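Local coordinates for thioredoxin family protein (PDB 1Z6N), which is of unknown function but belongs to the thioredoxin family, has a thioredoxin-like alpha/beta architecture and binds a magnesium ion at its surface, at residues 10-13 against 14-18; 94-97 against 98-102. One frame throughout, in Å; residues are numbered along the deposited sequence.

Interaction 1. Residues 10-13 against 14-18; sequences IGED and FAAFV. With MG (magnesium ion), chain B.
The carboxylate of D13 reaches both the first turn of helix 14-19 and a magnesium ion, OD1 turned to the helix and OD2 bound directly to the metal. V18 CG2 covers one face of the F14 ring from 3.5 Å above its plane, displaced from the ring centre. OD1 of D13 meets the backbone amide of A16, D13 OD1 to A16 N being 2.9 Å, with an N-H...O angle of 157°. The methyl of A16 closes up beside the same oxygen, CB lying 3.4 Å from D13 OD1. CG of D13 stands between its own backbone N and carbonyl carbon (chi1 61°), which turns the carboxylate back over the helix start. D13 OD2 ligates the magnesium ion at 2.1 Å, and five waters complete an octahedron. One of them, trans to another water, also donates to D13 OD1 over 2.7 Å, so the carboxylate is gripped through both oxygens and its rotation is fixed. The backbone carbonyl begins the helical bonding: F17 N to D13 O is 2.9 Å and nearly straight, at 172°. Alongside the A16 methyl lies E12, whose OE2 is 3.7 Å from A16 CB and is hydrogen-bonded to H20. F14 and F17 point into the protein, where L73 of helix 67-82 and I90 of strand 86-91 receive both rings; F17 lies near, without touching, C66 and C69, probably the CxxC of thioredoxins. D13 is thus a classic aspartate N-cap, accepting from the third residue of the helix, and also the single protein ligand of an otherwise hydrated magnesium site.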
# COMPACT_ATOMS: atom_id res chain seq x y z
N ILE A 10 -11.42 -10.89 -5.00
CA ILE A 10 -10.90 -12.03 -4.23
C ILE A 10 -9.77 -11.66 -3.26
O ILE A 10 -9.35 -12.48 -2.44
CB ILE A 10 -10.47 -13.24 -5.12
CG1 ILE A 10 -9.31 -12.86 -6.05
CG2 ILE A 10 -11.69 -13.82 -5.87
CD1 ILE A 10 -8.49 -14.06 -6.50
N GLY A 11 -9.27 -10.43 -3.36
CA GLY A 11 -8.31 -9.96 -2.40
C GLY A 11 -8.93 -9.93 -1.01
O GLY A 11 -10.14 -9.77 -0.84
N GLU A 12 -8.07 -10.10 -0.02
CA GLU A 12 -8.52 -10.01 1.37
C GLU A 12 -8.45 -8.58 1.90
O GLU A 12 -7.62 -7.78 1.47
CB GLU A 12 -7.70 -10.96 2.23
CG GLU A 12 -7.88 -12.41 1.76
CD GLU A 12 -7.48 -13.48 2.77
OE1 GLU A 12 -6.45 -14.16 2.52
OE2 GLU A 12 -8.20 -13.68 3.78
N ASP A 13 -9.35 -8.25 2.84
CA ASP A 13 -9.23 -6.96 3.50
C ASP A 13 -8.01 -6.96 4.44
O ASP A 13 -7.45 -8.02 4.74
CB ASP A 13 -10.54 -6.50 4.18
CG ASP A 13 -11.00 -7.47 5.25
OD1 ASP A 13 -10.18 -7.84 6.13
OD2 ASP A 13 -12.20 -7.85 5.25
N PHE A 14 -7.59 -5.78 4.87
CA PHE A 14 -6.37 -5.68 5.67
C PHE A 14 -6.45 -6.47 6.96
O PHE A 14 -5.49 -7.16 7.34
CB PHE A 14 -6.02 -4.22 5.95
CG PHE A 14 -4.70 -4.04 6.63
CD1 PHE A 14 -3.51 -4.27 5.93
CD2 PHE A 14 -4.63 -3.65 7.96
CE1 PHE A 14 -2.26 -4.09 6.57
CE2 PHE A 14 -3.39 -3.46 8.60
CZ PHE A 14 -2.22 -3.69 7.89
N ALA A 15 -7.59 -6.40 7.63
CA ALA A 15 -7.75 -7.12 8.89
C ALA A 15 -7.57 -8.64 8.70
O ALA A 15 -6.95 -9.31 9.53
CB ALA A 15 -9.09 -6.79 9.50
N ALA A 16 -8.14 -9.18 7.63
CA ALA A 16 -8.03 -10.60 7.37
C ALA A 16 -6.58 -10.94 6.99
O ALA A 16 -6.03 -11.95 7.45
CB ALA A 16 -8.97 -11.00 6.25
N PHE A 17 -5.97 -10.12 6.14
CA PHE A 17 -4.56 -10.30 5.77
C PHE A 17 -3.67 -10.36 7.02
O PHE A 17 -2.88 -11.30 7.18
CB PHE A 17 -4.19 -9.12 4.87
CG PHE A 17 -2.72 -9.01 4.55
CD1 PHE A 17 -2.14 -9.85 3.62
CD2 PHE A 17 -1.96 -8.02 5.16
CE1 PHE A 17 -0.76 -9.70 3.30
CE2 PHE A 17 -0.61 -7.88 4.85
CZ PHE A 17 -0.02 -8.72 3.91
N VAL A 18 -3.82 -9.38 7.92
CA VAL A 18 -3.01 -9.40 9.14
C VAL A 18 -3.30 -10.66 9.96
O VAL A 18 -2.38 -11.24 10.54
CB VAL A 18 -3.27 -8.14 9.97
CG1 VAL A 18 -2.60 -8.24 11.35
CG2 VAL A 18 -2.75 -6.92 9.18
MG MG B . -13.45 -8.80 6.59
O HOH W 1 -11.82 -9.21 7.80
O HOH W 2 -14.69 -9.69 7.96
O HOH W 3 -13.21 -10.40 5.51
O HOH W 4 -15.10 -8.17 5.45
O HOH W 5 -13.67 -6.88 7.59

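Interaction 2. Residues 94-97 against 98-102; sequences GRAE and DDLRQ
A96 and L100 carry the apolar part of this helix end, with A96 CB 3.9 Å from L100 CD1 and L100 CB tucked against the carbonyl oxygen of A96. With CG anti to the carbonyl carbon (chi1 -70°), L100 sends CD1 back to the A96 methyl. The A96 oxygen takes two amides: L100 N to A96 O is 2.8 Å, with the donor tilted 31° from the carbonyl plane, while the bond from R101 N, 3.0 Å from A96 O, is weak and bent (126°). The two preceding carbonyls take ordinary helical bonds, G94 O from D98 N, and R95 O from D99 N at 2.8 Å. Where the helix lets go, a water continues the backbone pairing, donating to E97 O at 3.1 Å and accepting from Q102 N. A second water accepts from R95 NH1 at 2.9 Å and donates to D99 OD2 at 2.7 Å, bridging charged atoms that stand 5.3 Å apart. D99 OD2 is also hydrogen-bonded to A2 N, which ties the chain start to this turn, and R95 N bonds to S92 OG at the other end of the helix. Helix 93-99 directly follows strand 86-91, an outermost strand of the sheet. Y4 and L7 of helix 4-10 cover L100, while I109 in a loop packs on A96, E97 and R101.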
# COMPACT_ATOMS: atom_id res chain seq x y z
N GLY A 94 2.29 -14.75 -5.31
CA GLY A 94 2.19 -15.77 -6.37
C GLY A 94 1.11 -15.42 -7.38
O GLY A 94 1.29 -15.61 -8.59
N ARG A 95 -0.02 -14.89 -6.90
CA ARG A 95 -1.07 -14.54 -7.83
C ARG A 95 -0.63 -13.37 -8.73
O ARG A 95 -0.97 -13.35 -9.94
CB ARG A 95 -2.37 -14.21 -7.12
CG ARG A 95 -3.50 -14.05 -8.15
CD ARG A 95 -4.86 -13.99 -7.51
NE ARG A 95 -5.32 -15.25 -6.94
CZ ARG A 95 -5.92 -16.24 -7.61
NH1 ARG A 95 -6.10 -16.15 -8.92
NH2 ARG A 95 -6.38 -17.29 -6.93
N ALA A 96 0.08 -12.40 -8.16
CA ALA A 96 0.59 -11.31 -8.99
C ALA A 96 1.59 -11.85 -10.01
O ALA A 96 1.63 -11.40 -11.17
CB ALA A 96 1.24 -10.26 -8.13
N GLU A 97 2.40 -12.84 -9.62
CA GLU A 97 3.34 -13.45 -10.58
C GLU A 97 2.58 -14.11 -11.72
O GLU A 97 2.97 -13.99 -12.89
CB GLU A 97 4.25 -14.46 -9.90
CG GLU A 97 5.25 -13.80 -8.97
CD GLU A 97 5.99 -14.78 -8.07
OE1 GLU A 97 5.50 -15.91 -7.85
OE2 GLU A 97 7.07 -14.40 -7.57
N ASP A 98 1.50 -14.81 -11.37
CA ASP A 98 0.75 -15.55 -12.37
C ASP A 98 -0.08 -14.65 -13.27
O ASP A 98 -0.18 -14.93 -14.48
CB ASP A 98 -0.14 -16.60 -11.70
CG ASP A 98 -0.92 -17.43 -12.71
OD1 ASP A 98 -0.27 -18.21 -13.42
OD2 ASP A 98 -2.16 -17.30 -12.74
N ASP A 99 -0.66 -13.58 -12.73
CA ASP A 99 -1.67 -12.83 -13.48
C ASP A 99 -1.43 -11.34 -13.66
O ASP A 99 -2.21 -10.69 -14.36
CB ASP A 99 -3.06 -13.05 -12.90
CG ASP A 99 -4.08 -13.40 -13.96
OD1 ASP A 99 -3.74 -13.50 -15.18
OD2 ASP A 99 -5.23 -13.62 -13.55
N LEU A 100 -0.37 -10.80 -13.06
CA LEU A 100 -0.08 -9.38 -13.21
C LEU A 100 1.26 -9.08 -13.88
O LEU A 100 1.42 -8.01 -14.48
CB LEU A 100 -0.13 -8.66 -11.86
CG LEU A 100 -1.51 -8.52 -11.23
CD1 LEU A 100 -1.39 -7.91 -9.84
CD2 LEU A 100 -2.44 -7.67 -12.14
N ARG A 101 2.23 -9.98 -13.74
CA ARG A 101 3.60 -9.64 -14.14
C ARG A 101 3.69 -9.22 -15.61
O ARG A 101 4.23 -8.15 -15.92
CB ARG A 101 4.56 -10.79 -13.81
CG ARG A 101 6.02 -10.34 -13.70
CD ARG A 101 6.96 -11.52 -13.79
NE ARG A 101 6.94 -12.09 -15.13
CZ ARG A 101 7.44 -13.27 -15.47
NH1 ARG A 101 7.99 -14.06 -14.54
NH2 ARG A 101 7.38 -13.67 -16.74
N GLN A 102 3.13 -10.02 -16.50
CA GLN A 102 3.24 -9.73 -17.93
C GLN A 102 2.36 -8.55 -18.32
O GLN A 102 2.76 -7.70 -19.12
CB GLN A 102 2.94 -10.97 -18.76
CG GLN A 102 4.02 -12.06 -18.67
CD GLN A 102 5.20 -11.83 -19.61
OE1 GLN A 102 5.52 -12.69 -20.44
NE2 GLN A 102 5.86 -10.68 -19.48
O HOH W 6 -4.86 -14.94 -11.22
O HOH W 7 2.06 -12.70 -15.59

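The two contacts treat opposite ends of short helices: interaction 1 starts helix 14-19, interaction 2 finishes helix 93-99. Both are partly buried, but the phenylalanines of interaction 1 face helix 67-82, whereas A96 and L100 of interaction 2 face a loop and helix 4-10. Their polar chemistry differs too: a side-chain oxygen caps the helix start while its partner oxygen holds a hydrated metal, whereas a shared backbone carbonyl and one water between backbone groups mark the helix end; a second water links side chains. Though their centres are about 18 Å apart, the regions touch where I10 CD1 packs 3.4 Å from R95 NE, with I10 ending helix 4-10, the same helix that covers L100.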